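Local coordinates for protein methyltransferase FkbM (PDB 2PY6) that probably transfers a methyl group to a substrate not yet identified, as a member of the FkbM methyltransferase family, at residues L55-T60 and A65-V70; P139-N142 and R148-G151. One frame throughout, in Å; residues are numbered along the deposited sequence.

Contacts 1 and 2 illustrate how one sheet packs two different helices on the same face, against two strands separated by strand 114-118. Both are buried and wholly apolar across their segments, and their centres lie 12 Å apart with nearest atoms about 5 Å apart, so they are neighbours that do not touch. They differ in place. Contact 1 sits on the interior strand 54-58, flanked by strands on either side, and brings three aliphatic side chains together. Contact 2 lies at the outermost strand 140-142, where an alanine and an aromatic ring receive one leucine, while polar side chains of the same segments bond to parts outside the sheet.

Contact 1: residues L55-T60 and A65-V70; sequences LVILGT and AHLMNV
Leu55 and Ile57 of strand 54-58 meet Leu67 of helix 64-68 in a buried, purely aliphatic strand-to-helix contact, set on an interior strand of the amino-terminal sheet. One methyl group on the helix serves both strand residues. Leu67 CD2 comes tip to tip against Leu55 CD2 at 3.4 Å, closer than two methyl carbons usually lie, so the packing here is tight. The same Leu67 CD2 reaches Ile57 CD1 at 3.7 Å, but there the two side chains slant past one another.

Torsions explain the convergence. Leu67 extends with CG anti to its backbone N (chi1 169°), which carries its branch away from the helix toward the strand. Ile57 instead sets CG1 beside its own N (chi1 -56°), and the further bend at chi2 leaves CD1 within reach of that methyl. Residues 55 and 57 are two apart on the strand and point to the same face, whereas Leu58, on the other face, packs on Phe129 and Cys133 of helix 123-135. Around the contact, Leu117 of strand 114-118 also touches Leu67, and Val78 of strand 77-82 touches Ile57. Met68, present as selenomethionine, packs on Arg74 and Tyr94.

After the strand the chain turns through Gly59, whose positive phi of 95° suits a residue without a side chain. The whole is the first half of a beta-alpha-beta unit, completed by strand 77-82, in a largely parallel, Rossmann-like sheet whose helices pack on both faces.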
ATOM      1  N   LEU A  55      22.286  25.935   2.457  1.00 31.10           N
ATOM      2  CA  LEU A  55      22.139  24.510   2.135  1.00 30.24           C
ATOM      3  C   LEU A  55      20.658  24.085   1.961  1.00 27.40           C
ATOM      4  O   LEU A  55      19.754  24.565   2.650  1.00 30.23           O
ATOM      5  CB  LEU A  55      22.830  23.656   3.219  1.00 29.72           C
ATOM      6  CG  LEU A  55      22.841  22.116   3.094  1.00 34.88           C
ATOM      7  CD1 LEU A  55      23.963  21.583   2.235  1.00 39.68           C
ATOM      8  CD2 LEU A  55      22.998  21.485   4.463  1.00 39.73           C
ATOM      9  N   VAL A  56      20.428  23.199   1.006  1.00 24.29           N
ATOM     10  CA  VAL A  56      19.109  22.590   0.758  1.00 26.57           C
ATOM     11  C   VAL A  56      19.241  21.080   0.997  1.00 25.44           C
ATOM     12  O   VAL A  56      20.142  20.428   0.444  1.00 23.85           O
ATOM     13  CB  VAL A  56      18.605  22.815  -0.684  1.00 23.59           C
ATOM     14  CG1 VAL A  56      17.296  22.079  -0.913  1.00 31.73           C
ATOM     15  CG2 VAL A  56      18.390  24.279  -0.959  1.00 31.91           C
ATOM     16  N   ILE A  57      18.349  20.532   1.816  1.00 26.66           N
ATOM     17  CA  ILE A  57      18.327  19.116   2.094  1.00 29.11           C
ATOM     18  C   ILE A  57      17.476  18.425   1.030  1.00 27.90           C
ATOM     19  O   ILE A  57      16.317  18.807   0.829  1.00 27.97           O
ATOM     20  CB  ILE A  57      17.696  18.808   3.473  1.00 30.04           C
ATOM     21  CG1 ILE A  57      18.424  19.555   4.607  1.00 32.44           C
ATOM     22  CG2 ILE A  57      17.632  17.322   3.705  1.00 35.52           C
ATOM     23  CD1 ILE A  57      19.904  19.503   4.554  1.00 39.65           C
ATOM     24  N   LEU A  58      18.037  17.423   0.346  1.00 23.86           N
ATOM     25  CA  LEU A  58      17.262  16.679  -0.638  1.00 23.65           C
ATOM     26  C   LEU A  58      16.789  15.408   0.027  1.00 24.71           C
ATOM     27  O   LEU A  58      17.608  14.590   0.472  1.00 23.64           O
ATOM     28  CB  LEU A  58      18.094  16.349  -1.873  1.00 25.24           C
ATOM     29  CG  LEU A  58      18.800  17.518  -2.540  1.00 27.19           C
ATOM     30  CD1 LEU A  58      19.666  17.013  -3.713  1.00 30.23           C
ATOM     31  CD2 LEU A  58      17.784  18.594  -2.982  1.00 22.77           C
ATOM     32  N   GLY A  59      15.475  15.245   0.086  1.00 26.64           N
ATOM     33  CA  GLY A  59      14.842  14.093   0.728  1.00 28.43           C
ATOM     34  C   GLY A  59      14.454  14.365   2.172  1.00 27.36           C
ATOM     35  O   GLY A  59      15.146  15.081   2.873  1.00 26.63           O
ATOM     36  N   THR A  60      13.333  13.798   2.614  1.00 29.20           N
ATOM     37  CA  THR A  60      12.872  13.984   3.990  1.00 31.09           C
ATOM     38  C   THR A  60      12.796  12.656   4.761  1.00 34.71           C
ATOM     39  O   THR A  60      12.306  12.617   5.884  1.00 34.94           O
ATOM     40  CB  THR A  60      11.494  14.694   4.068  1.00 33.18           C
ATOM     41  OG1 THR A  60      10.489  13.920   3.403  1.00 30.53           O
ATOM     42  CG2 THR A  60      11.541  16.090   3.476  1.00 31.44           C
ATOM     43  N   ALA A  65      17.835  14.219   9.342  1.00 43.72           N
ATOM     44  CA  ALA A  65      17.467  14.407  10.739  1.00 43.08           C
ATOM     45  C   ALA A  65      18.724  14.495  11.577  1.00 42.81           C
ATOM     46  O   ALA A  65      18.718  15.178  12.597  1.00 39.14           O
ATOM     47  CB  ALA A  65      16.576  13.256  11.238  1.00 42.01           C
ATOM     48  N   HIS A  66      19.790  13.813  11.137  1.00 44.01           N
ATOM     49  CA  HIS A  66      21.066  13.855  11.844  1.00 47.91           C
ATOM     50  C   HIS A  66      21.750  15.223  11.729  1.00 48.89           C
ATOM     51  O   HIS A  66      22.467  15.615  12.652  1.00 50.36           O
ATOM     52  CB  HIS A  66      22.016  12.751  11.383  1.00 49.12           C
ATOM     53  CG  HIS A  66      21.547  11.365  11.700  1.00 52.58           C
ATOM     54  ND1 HIS A  66      21.420  10.899  12.993  1.00 54.19           N
ATOM     55  CD2 HIS A  66      21.240  10.321  10.892  1.00 52.51           C
ATOM     56  CE1 HIS A  66      21.027   9.638  12.968  1.00 58.13           C
ATOM     57  NE2 HIS A  66      20.911   9.261  11.704  1.00 60.81           N
ATOM     58  N   LEU A  67      21.553  15.936  10.614  1.00 49.26           N
ATOM     59  CA  LEU A  67      22.107  17.292  10.459  1.00 49.16           C
ATOM     60  C   LEU A  67      21.296  18.329  11.253  1.00 49.22           C
ATOM     61  O   LEU A  67      21.866  19.272  11.829  1.00 47.95           O
ATOM     62  CB  LEU A  67      22.166  17.724   8.981  1.00 51.60           C
ATOM     63  CG  LEU A  67      22.491  19.226   8.744  1.00 50.38           C
ATOM     64  CD1 LEU A  67      23.884  19.602   9.303  1.00 55.38           C
ATOM     65  CD2 LEU A  67      22.368  19.652   7.296  1.00 49.83           C
HETATM   66  N   MSE A  68      19.968  18.179  11.242  1.00 50.40           N
HETATM   67  CA  MSE A  68      19.056  19.096  11.961  1.00 51.42           C
HETATM   68  C   MSE A  68      19.099  18.951  13.511  1.00 52.96           C
HETATM   69  O   MSE A  68      18.986  19.955  14.229  1.00 52.22           O
HETATM   70  CB  MSE A  68      17.617  18.970  11.415  1.00 48.73           C
HETATM   71  CG  MSE A  68      17.523  19.238   9.892  1.00 48.18           C
HETATM   72 SE   MSE A  68      18.400  20.905   9.259  0.75 34.25          SE
HETATM   73  CE  MSE A  68      17.317  22.206  10.189  1.00 27.73           C
ATOM     74  N   ASN A  69      19.290  17.722  14.011  1.00 54.36           N
ATOM     75  CA  ASN A  69      19.413  17.473  15.461  1.00 55.56           C
ATOM     76  C   ASN A  69      20.820  17.729  16.015  1.00 57.02           C
ATOM     77  O   ASN A  69      21.039  17.591  17.222  1.00 57.32           O
ATOM     78  CB  ASN A  69      18.992  16.029  15.800  1.00 56.45           C
ATOM     79  CG  ASN A  69      17.514  15.769  15.557  1.00 56.31           C
ATOM     80  OD1 ASN A  69      16.684  16.674  15.656  1.00 58.92           O
ATOM     81  ND2 ASN A  69      17.177  14.518  15.268  1.00 61.53           N
ATOM     82  N   VAL A  70      21.755  18.098  15.131  1.00 58.36           N
ATOM     83  CA  VAL A  70      23.163  18.352  15.464  1.00 58.68           C
ATOM     84  C   VAL A  70      23.297  19.247  16.687  1.00 60.62           C
ATOM     85  O   VAL A  70      22.568  20.242  16.825  1.00 60.57           O
ATOM     86  CB  VAL A  70      23.949  18.983  14.254  1.00 58.25           C
ATOM     87  CG1 VAL A  70      23.622  20.483  14.076  1.00 59.67           C
ATOM     88  CG2 VAL A  70      25.427  18.803  14.415  1.00 58.31           C
TER

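Contact 2: residues P139-N142 and R148-G151; sequences PHLN and RAFG
The Phe150 ring receives Leu141 on a slant, with Leu141 CD1 standing 3.9 Å from Phe150 CE2, an approach that is neither squarely over the ring nor squarely at its rim. The Phe150 side chain also touches Ile46 of helix 40-49 and the loop residue Pro75, so the aromatic group is lodged among aliphatic neighbours from three parts of the chain. Phe150 places CG beside its backbone N (chi1 -70°), and this swings the ring back toward the strand although its CB does not start out in that direction.

Ala149, the last residue of helix 143-149, adds a looser contact: its CB lies 4.4 Å from the same Leu141 CD1. A single methyl of the strand thus bridges the end of the helix and the first residue beyond it. Ile46 touches Ala149 as well as Phe150, and Pro39 touches Leu141, which places helix 40-49 and the loop before it over this cluster.

Two polar flat groups of these segments are held from outside the contact. The Asn142 amide is engaged at both atoms, OD1 accepting from the backbone N of Gln145 and ND2 donating to Cys200 O. The guanidinium of Arg148 is held by a salt bridge from NE to Asp162 and by bonds from NH1 to Phe36 O and Leu198 O.

Strand 140-142 is the outermost parallel strand. Here is a beta-alpha connection in which an asparagine N-cap starts the helix directly after the edge strand, folding it back over the edge of the Rossmann-like sheet.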
ATOM      1  N   PRO A 139      26.447  22.358  -6.628  1.00 32.42           N
ATOM      2  CA  PRO A 139      27.365  21.682  -5.688  1.00 31.72           C
ATOM      3  C   PRO A 139      26.574  20.820  -4.699  1.00 30.63           C
ATOM      4  O   PRO A 139      25.571  21.285  -4.121  1.00 30.65           O
ATOM      5  CB  PRO A 139      28.079  22.848  -4.992  1.00 28.87           C
ATOM      6  CG  PRO A 139      27.938  23.967  -5.899  1.00 27.03           C
ATOM      7  CD  PRO A 139      26.598  23.827  -6.548  1.00 30.85           C
ATOM      8  N   HIS A 140      26.968  19.550  -4.585  1.00 31.36           N
ATOM      9  CA  HIS A 140      26.240  18.590  -3.763  1.00 29.94           C
ATOM     10  C   HIS A 140      27.141  17.639  -2.989  1.00 30.54           C
ATOM     11  O   HIS A 140      28.287  17.397  -3.386  1.00 30.77           O
ATOM     12  CB  HIS A 140      25.183  17.827  -4.607  1.00 29.89           C
ATOM     13  CG  HIS A 140      25.741  17.050  -5.748  1.00 27.46           C
ATOM     14  ND1 HIS A 140      26.315  17.645  -6.848  1.00 25.79           N
ATOM     15  CD2 HIS A 140      25.797  15.715  -5.966  1.00 26.14           C
ATOM     16  CE1 HIS A 140      26.716  16.709  -7.686  1.00 31.69           C
ATOM     17  NE2 HIS A 140      26.410  15.529  -7.175  1.00 29.37           N
ATOM     18  N   LEU A 141      26.576  17.103  -1.898  1.00 32.08           N
ATOM     19  CA  LEU A 141      27.264  16.239  -0.943  1.00 33.19           C
ATOM     20  C   LEU A 141      26.350  15.181  -0.404  1.00 27.85           C
ATOM     21  O   LEU A 141      25.176  15.421  -0.249  1.00 29.89           O
ATOM     22  CB  LEU A 141      27.619  17.017   0.330  1.00 34.92           C
ATOM     23  CG  LEU A 141      28.538  18.194   0.321  1.00 42.67           C
ATOM     24  CD1 LEU A 141      28.332  18.988   1.590  1.00 52.29           C
ATOM     25  CD2 LEU A 141      29.968  17.731   0.174  1.00 51.66           C
ATOM     26  N   ASN A 142      26.915  14.037  -0.063  1.00 28.47           N
ATOM     27  CA  ASN A 142      26.180  13.005   0.674  1.00 32.76           C
ATOM     28  C   ASN A 142      26.412  13.308   2.187  1.00 32.53           C
ATOM     29  O   ASN A 142      27.200  14.235   2.542  1.00 29.21           O
ATOM     30  CB  ASN A 142      26.594  11.595   0.269  1.00 32.81           C
ATOM     31  CG  ASN A 142      28.006  11.248   0.654  1.00 28.64           C
ATOM     32  OD1 ASN A 142      28.537  11.711   1.659  1.00 32.26           O
ATOM     33  ND2 ASN A 142      28.612  10.390  -0.135  1.00 30.38           N
ATOM     34  N   ARG A 148      32.080  15.832   7.197  1.00 30.28           N
ATOM     35  CA  ARG A 148      33.461  16.217   7.057  1.00 29.80           C
ATOM     36  C   ARG A 148      33.649  17.646   6.584  1.00 29.72           C
ATOM     37  O   ARG A 148      34.511  18.349   7.094  1.00 31.31           O
ATOM     38  CB  ARG A 148      34.177  15.250   6.101  1.00 31.42           C
ATOM     39  CG  ARG A 148      35.688  15.572   5.887  1.00 30.67           C
ATOM     40  CD  ARG A 148      36.335  14.478   5.038  1.00 25.40           C
ATOM     41  NE  ARG A 148      36.447  13.231   5.778  1.00 28.37           N
ATOM     42  CZ  ARG A 148      36.877  12.092   5.249  1.00 30.99           C
ATOM     43  NH1 ARG A 148      37.275  12.058   3.992  1.00 26.42           N
ATOM     44  NH2 ARG A 148      36.964  10.996   5.996  1.00 28.86           N
ATOM     45  N   ALA A 149      32.839  18.081   5.618  1.00 28.86           N
ATOM     46  CA  ALA A 149      32.998  19.408   5.009  1.00 27.65           C
ATOM     47  C   ALA A 149      32.652  20.560   5.927  1.00 30.43           C
ATOM     48  O   ALA A 149      33.201  21.633   5.791  1.00 29.49           O
ATOM     49  CB  ALA A 149      32.188  19.511   3.711  1.00 30.40           C
ATOM     50  N   PHE A 150      31.717  20.324   6.841  1.00 33.43           N
ATOM     51  CA  PHE A 150      31.263  21.321   7.798  1.00 33.63           C
ATOM     52  C   PHE A 150      31.839  21.147   9.190  1.00 31.32           C
ATOM     53  O   PHE A 150      31.439  21.861  10.076  1.00 31.42           O
ATOM     54  CB  PHE A 150      29.722  21.322   7.833  1.00 36.38           C
ATOM     55  CG  PHE A 150      29.103  21.878   6.574  1.00 37.39           C
ATOM     56  CD1 PHE A 150      29.280  23.209   6.250  1.00 32.93           C
ATOM     57  CD2 PHE A 150      28.392  21.066   5.702  1.00 38.67           C
ATOM     58  CE1 PHE A 150      28.743  23.738   5.098  1.00 36.81           C
ATOM     59  CE2 PHE A 150      27.870  21.580   4.533  1.00 39.57           C
ATOM     60  CZ  PHE A 150      28.044  22.916   4.234  1.00 44.10           C
ATOM     61  N   GLY A 151      32.785  20.223   9.360  1.00 31.18           N
ATOM     62  CA  GLY A 151      33.461  19.968  10.627  1.00 31.36           C
ATOM     63  C   GLY A 151      32.521  19.570  11.750  1.00 33.04           C
ATOM     64  O   GLY A 151      32.586  20.134  12.848  1.00 33.61           O
TER